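Local coordinates for putative phosphohydrolase (Shewanella amazonensis, PDB 3M1T), which is of unknown function but is a putative phosphohydrolase or signal transduction protein of the HDOD family, related to the HD-type phosphodiesterases, at residues P96-F101 against L144-D149; A104-N109 against I140-I145. All coordinates share one frame; numbering follows the deposited sequence. Where two conformers were deposited one is given.

Contact 1 (P96-F101 against L144-D149); sequences PKVEGF and LIVNGD
V98 and V146 meet where a type II beta turn, V98 to F101, packs against the last turn of helix 140-148 in the all-helical HDOD fold. The loop carrying the turn joins helix 79-94 to helix 103-124, and F101 N closes it with a hydrogen bond to V98 O. Both valines hold CG1 anti to the backbone N (chi1 177° in V98, 172° in V146), which aims the two methyls at each other at an oblique crossing; V98 CG1 and V146 CG1 are only 3.3 Å apart, tighter than usual van der Waals contact. V146 splits its branches: CG1 also reaches E99 O at 3.7 Å, while CG2 meets the edge of the F101 ring, 3.8 Å from CE1 and near the ring plane. V98 in turn packs on L143, one helical turn before N147. The amide of N147 passes across the V98 side chain at a slant and makes no hydrogen bond to 96-101. N147 OD1 and K97 O, both acceptors, lie 3.5 Å apart and form no bond as modelled. OD1 is also near V98 CG2, whereas N147 ND2 sits 3.2 Å from V98 CG1.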
loop_
_atom_site.group_PDB
_atom_site.type_symbol
_atom_site.label_atom_id
_atom_site.label_comp_id
_atom_site.label_asym_id
_atom_site.label_seq_id
_atom_site.Cartn_x
_atom_site.Cartn_y
_atom_site.Cartn_z
ATOM N N PRO A 96 12.013 7.568 -4.176
ATOM C CA PRO A 96 12.509 8.738 -4.934
ATOM C C PRO A 96 11.509 9.293 -5.936
ATOM O O PRO A 96 10.443 8.686 -6.147
ATOM C CB PRO A 96 13.710 8.174 -5.703
ATOM C CG PRO A 96 13.425 6.707 -5.845
ATOM C CD PRO A 96 12.725 6.308 -4.560
ATOM N N LYS A 97 11.836 10.444 -6.529
ATOM C CA LYS A 97 11.076 10.891 -7.696
ATOM C C LYS A 97 11.179 9.774 -8.758
ATOM O O LYS A 97 12.172 9.013 -8.825
ATOM C CB LYS A 97 11.545 12.285 -8.184
ATOM C CG LYS A 97 11.302 13.399 -7.119
ATOM C CD LYS A 97 11.113 14.805 -7.687
ATOM C CE LYS A 97 10.615 15.789 -6.600
ATOM N NZ LYS A 97 10.535 17.233 -7.049
ATOM N N VAL A 98 10.096 9.659 -9.520
ATOM C CA VAL A 98 9.994 8.727 -10.614
ATOM C C VAL A 98 9.430 9.513 -11.744
ATOM O O VAL A 98 8.355 10.130 -11.611
ATOM C CB VAL A 98 9.057 7.509 -10.243
ATOM C CG1 VAL A 98 8.873 6.550 -11.416
ATOM C CG2 VAL A 98 9.587 6.774 -9.056
ATOM N N GLU A 99 10.132 9.500 -12.885
ATOM C CA GLU A 99 9.664 10.196 -14.094
ATOM C C GLU A 99 8.228 9.836 -14.387
ATOM O O GLU A 99 7.844 8.662 -14.327
ATOM C CB GLU A 99 10.533 9.859 -15.321
ATOM C CG GLU A 99 9.919 10.212 -16.709
ATOM C CD GLU A 99 9.897 11.711 -17.031
ATOM O OE1 GLU A 99 10.456 12.467 -16.259
ATOM O OE2 GLU A 99 9.310 12.114 -18.053
ATOM N N GLY A 100 7.433 10.851 -14.713
ATOM C CA GLY A 100 6.040 10.670 -15.058
ATOM C C GLY A 100 5.060 10.492 -13.904
ATOM O O GLY A 100 3.866 10.241 -14.142
ATOM N N PHE A 101 5.530 10.616 -12.668
ATOM C CA PHE A 101 4.645 10.492 -11.518
ATOM C C PHE A 101 4.680 11.730 -10.691
ATOM O O PHE A 101 5.743 12.251 -10.413
ATOM C CB PHE A 101 5.056 9.310 -10.623
ATOM C CG PHE A 101 4.721 7.991 -11.222
ATOM C CD1 PHE A 101 5.602 7.386 -12.101
ATOM C CD2 PHE A 101 3.517 7.365 -10.938
ATOM C CE1 PHE A 101 5.289 6.162 -12.694
ATOM C CE2 PHE A 101 3.201 6.135 -11.517
ATOM C CZ PHE A 101 4.085 5.549 -12.405
ATOM N N LEU A 144 9.106 0.848 -9.243
ATOM C CA LEU A 144 10.364 0.165 -9.407
ATOM C C LEU A 144 10.578 -0.141 -10.910
ATOM O O LEU A 144 11.720 -0.083 -11.355
ATOM C CB LEU A 144 10.345 -1.168 -8.625
ATOM C CG LEU A 144 10.385 -1.077 -7.121
ATOM C CD1 LEU A 144 10.394 -2.512 -6.567
ATOM C CD2 LEU A 144 11.678 -0.375 -6.636
ATOM N N ILE A 145 9.535 -0.559 -11.608
ATOM C CA ILE A 145 9.661 -0.881 -13.047
ATOM C C ILE A 145 10.035 0.349 -13.873
ATOM O O ILE A 145 10.925 0.304 -14.751
ATOM C CB ILE A 145 8.465 -1.603 -13.581
ATOM C CG1 ILE A 145 8.359 -3.016 -12.954
ATOM C CG2 ILE A 145 8.511 -1.685 -15.163
ATOM C CD1 ILE A 145 7.156 -3.704 -13.313
ATOM N N VAL A 146 9.381 1.461 -13.599
ATOM C CA VAL A 146 9.728 2.716 -14.308
ATOM C C VAL A 146 11.167 3.108 -14.063
ATOM O O VAL A 146 11.899 3.482 -14.993
ATOM C CB VAL A 146 8.774 3.848 -13.899
ATOM C CG1 VAL A 146 9.256 5.245 -14.476
ATOM C CG2 VAL A 146 7.367 3.520 -14.357
ATOM N N ASN A 147 11.615 3.019 -12.813
ATOM C CA ASN A 147 12.985 3.378 -12.510
ATOM C C ASN A 147 14.031 2.399 -12.967
ATOM O O ASN A 147 15.102 2.808 -13.385
ATOM C CB ASN A 147 13.096 3.724 -11.045
ATOM C CG ASN A 147 12.757 5.211 -10.809
ATOM O OD1 ASN A 147 13.217 5.818 -9.851
ATOM N ND2 ASN A 147 11.980 5.806 -11.728
ATOM N N GLY A 148 13.709 1.113 -12.933
ATOM C CA GLY A 148 14.670 0.093 -13.254
ATOM C C GLY A 148 14.736 -0.271 -14.686
ATOM O O GLY A 148 15.791 -0.619 -15.181
ATOM N N ASP A 149 13.610 -0.102 -15.386
ATOM C CA ASP A 149 13.521 -0.470 -16.792
ATOM C C ASP A 149 12.765 0.631 -17.559
ATOM O O ASP A 149 11.655 0.402 -18.080
ATOM C CB ASP A 149 12.849 -1.827 -16.926
ATOM C CG ASP A 149 13.794 -2.969 -16.565
ATOM O OD1 ASP A 149 14.686 -3.266 -17.388
ATOM O OD2 ASP A 149 13.647 -3.472 -15.463
#

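Contact 2 (A104-N109 against I140-I145); sequences ADFWGN and IGELLI
F106 of helix 103-124 reaches across to L143 of helix 140-148, and this ring-on-leucine packing is the main contact between these two segments of the HDOD fold. The short segments run roughly antiparallel, with 149° between their N-to-C directions, and their axes come no closer than 12.1 Å, so large side chains span the gap. From CB, which points toward the other helix, F106 sends CG anti to the backbone N (chi1 175°). Beyond CG, CD1 comes within 4.0 Å of L143 CD2, and CD2 is as far from L143 CD1. CE1 meets L143 CG at 3.7 Å, CE2 faces L143 CD1, and at the tip CZ comes to 3.4 Å from L143 CD1. That methyl makes a CH-pi contact over one ring face, 3.6 Å from the centroid and 21° off the normal. E142 OE1 and I140 N lie at the ring edge, near its plane. F106 CD2 sits over the centre of one face of W107, whose CH2 meets I140 CD1 at 4.2 Å; V91 of helix 79-94 touches both W107 and I140. Cutting F106 back to an alanine here is likely to leave the L143 methyl without its aromatic face, uncover W107 beneath CD2 and open a gap between the helices. With no hydrogen bond between them, the segments meet through dispersion and CH-pi attraction, consistent with a buried, largely apolar interface.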
loop_
_atom_site.group_PDB
_atom_site.type_symbol
_atom_site.label_atom_id
_atom_site.label_comp_id
_atom_site.label_asym_id
_atom_site.label_seq_id
_atom_site.Cartn_x
_atom_site.Cartn_y
_atom_site.Cartn_z
ATOM N N ALA A 104 2.593 13.286 -4.773
ATOM C CA ALA A 104 1.368 13.567 -4.010
ATOM C C ALA A 104 0.169 12.787 -4.550
ATOM O O ALA A 104 -0.635 12.281 -3.772
ATOM C CB ALA A 104 1.036 15.093 -3.991
ATOM N N ASP A 105 0.031 12.705 -5.872
ATOM C CA ASP A 105 -1.079 11.967 -6.483
ATOM C C ASP A 105 -0.890 10.446 -6.285
ATOM O O ASP A 105 -1.850 9.735 -5.969
ATOM C CB ASP A 105 -1.214 12.266 -7.991
ATOM C CG ASP A 105 -1.732 13.686 -8.296
ATOM O OD1 ASP A 105 -2.121 14.441 -7.386
ATOM O OD2 ASP A 105 -1.744 14.036 -9.488
ATOM N N PHE A 106 0.332 9.970 -6.506
ATOM C CA PHE A 106 0.667 8.535 -6.340
ATOM C C PHE A 106 0.332 8.121 -4.937
ATOM O O PHE A 106 -0.389 7.144 -4.707
ATOM C CB PHE A 106 2.144 8.243 -6.606
ATOM C CG PHE A 106 2.525 6.808 -6.316
ATOM C CD1 PHE A 106 2.333 5.801 -7.256
ATOM C CD2 PHE A 106 3.012 6.474 -5.071
ATOM C CE1 PHE A 106 2.671 4.479 -6.953
ATOM C CE2 PHE A 106 3.304 5.158 -4.745
ATOM C CZ PHE A 106 3.142 4.166 -5.692
ATOM N N TRP A 107 0.902 8.839 -3.971
ATOM C CA TRP A 107 0.660 8.463 -2.574
ATOM C C TRP A 107 -0.771 8.717 -2.145
ATOM O O TRP A 107 -1.314 7.969 -1.360
ATOM C CB TRP A 107 1.665 9.162 -1.642
ATOM C CG TRP A 107 3.025 8.580 -1.788
ATOM C CD1 TRP A 107 4.123 9.227 -2.254
ATOM C CD2 TRP A 107 3.458 7.239 -1.474
ATOM N NE1 TRP A 107 5.218 8.395 -2.264
ATOM C CE2 TRP A 107 4.827 7.153 -1.823
ATOM C CE3 TRP A 107 2.823 6.100 -0.985
ATOM C CZ2 TRP A 107 5.555 6.016 -1.654
ATOM C CZ3 TRP A 107 3.540 4.966 -0.843
ATOM C CH2 TRP A 107 4.891 4.906 -1.173
ATOM N N GLY A 108 -1.397 9.758 -2.669
ATOM C CA GLY A 108 -2.811 9.967 -2.383
ATOM C C GLY A 108 -3.645 8.743 -2.757
ATOM O O GLY A 108 -4.525 8.311 -1.991
ATOM N N ASN A 109 -3.421 8.239 -3.956
ATOM C CA ASN A 109 -4.178 7.061 -4.390
ATOM C C ASN A 109 -3.887 5.856 -3.509
ATOM O O ASN A 109 -4.777 5.095 -3.088
ATOM C CB ASN A 109 -3.881 6.716 -5.828
ATOM C CG ASN A 109 -4.474 5.384 -6.204
ATOM O OD1 ASN A 109 -5.718 5.287 -6.424
ATOM N ND2 ASN A 109 -3.645 4.315 -6.195
ATOM N N ILE A 140 4.130 -0.030 -5.071
ATOM C CA ILE A 140 5.509 0.411 -5.242
ATOM C C ILE A 140 6.206 -0.276 -6.430
ATOM O O ILE A 140 7.115 0.297 -7.019
ATOM C CB ILE A 140 6.303 0.259 -3.972
ATOM C CG1 ILE A 140 5.625 1.115 -2.891
ATOM C CG2 ILE A 140 7.770 0.678 -4.167
ATOM C CD1 ILE A 140 6.199 0.910 -1.451
ATOM N N GLY A 141 5.794 -1.488 -6.776
ATOM C CA GLY A 141 6.373 -2.195 -7.912
ATOM C C GLY A 141 6.202 -1.418 -9.214
ATOM O O GLY A 141 7.082 -1.507 -10.059
ATOM N N GLU A 142 5.105 -0.690 -9.361
ATOM C CA GLU A 142 4.896 0.197 -10.525
ATOM C C GLU A 142 6.113 1.136 -10.670
ATOM O O GLU A 142 6.762 1.261 -11.731
ATOM C CB GLU A 142 3.603 1.006 -10.288
ATOM C CG GLU A 142 2.997 1.682 -11.504
ATOM C CD GLU A 142 1.590 2.232 -11.253
ATOM O OE1 GLU A 142 1.046 2.128 -10.125
ATOM O OE2 GLU A 142 1.017 2.785 -12.212
ATOM N N LEU A 143 6.438 1.787 -9.566
ATOM C CA LEU A 143 7.573 2.723 -9.510
ATOM C C LEU A 143 8.913 2.051 -9.789
ATOM O O LEU A 143 9.768 2.587 -10.496
ATOM C CB LEU A 143 7.580 3.458 -8.160
ATOM C CG LEU A 143 6.274 4.187 -7.849
ATOM C CD1 LEU A 143 6.376 4.842 -6.504
ATOM C CD2 LEU A 143 5.869 5.239 -8.970
ATOM N N LEU A 144 9.106 0.848 -9.243
ATOM C CA LEU A 144 10.364 0.165 -9.407
ATOM C C LEU A 144 10.578 -0.141 -10.910
ATOM O O LEU A 144 11.720 -0.083 -11.355
ATOM C CB LEU A 144 10.345 -1.168 -8.625
ATOM C CG LEU A 144 10.385 -1.077 -7.121
ATOM C CD1 LEU A 144 10.394 -2.512 -6.567
ATOM C CD2 LEU A 144 11.678 -0.375 -6.636
ATOM N N ILE A 145 9.535 -0.559 -11.608
ATOM C CA ILE A 145 9.661 -0.881 -13.047
ATOM C C ILE A 145 10.035 0.349 -13.873
ATOM O O ILE A 145 10.925 0.304 -14.751
ATOM C CB ILE A 145 8.465 -1.603 -13.581
ATOM C CG1 ILE A 145 8.359 -3.016 -12.954
ATOM C CG2 ILE A 145 8.511 -1.685 -15.163
ATOM C CD1 ILE A 145 7.156 -3.704 -13.313
#

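Helix 140-148 serves both contacts, presenting its final turn to the loop in contact 1 and its earlier residues to helix 103-124 in contact 2. The burial differs: contact 1 lies at the surface, its centre about 17 Å from the chain centre, while contact 2 is buried, about 9 Å from it. The areas are nearly equal, but contact 1 meets a ring only at its edge and mixes in polar groups, whereas contact 2 sets a ring face against leucine and adds an isoleucine methyl. The two are continuous through F101, whose CD2 packs 3.7 Å from L143 CD2 and 4.2 Å from F106 CD1. V98 CG2, 4.0 Å from L143 CB, makes a second join.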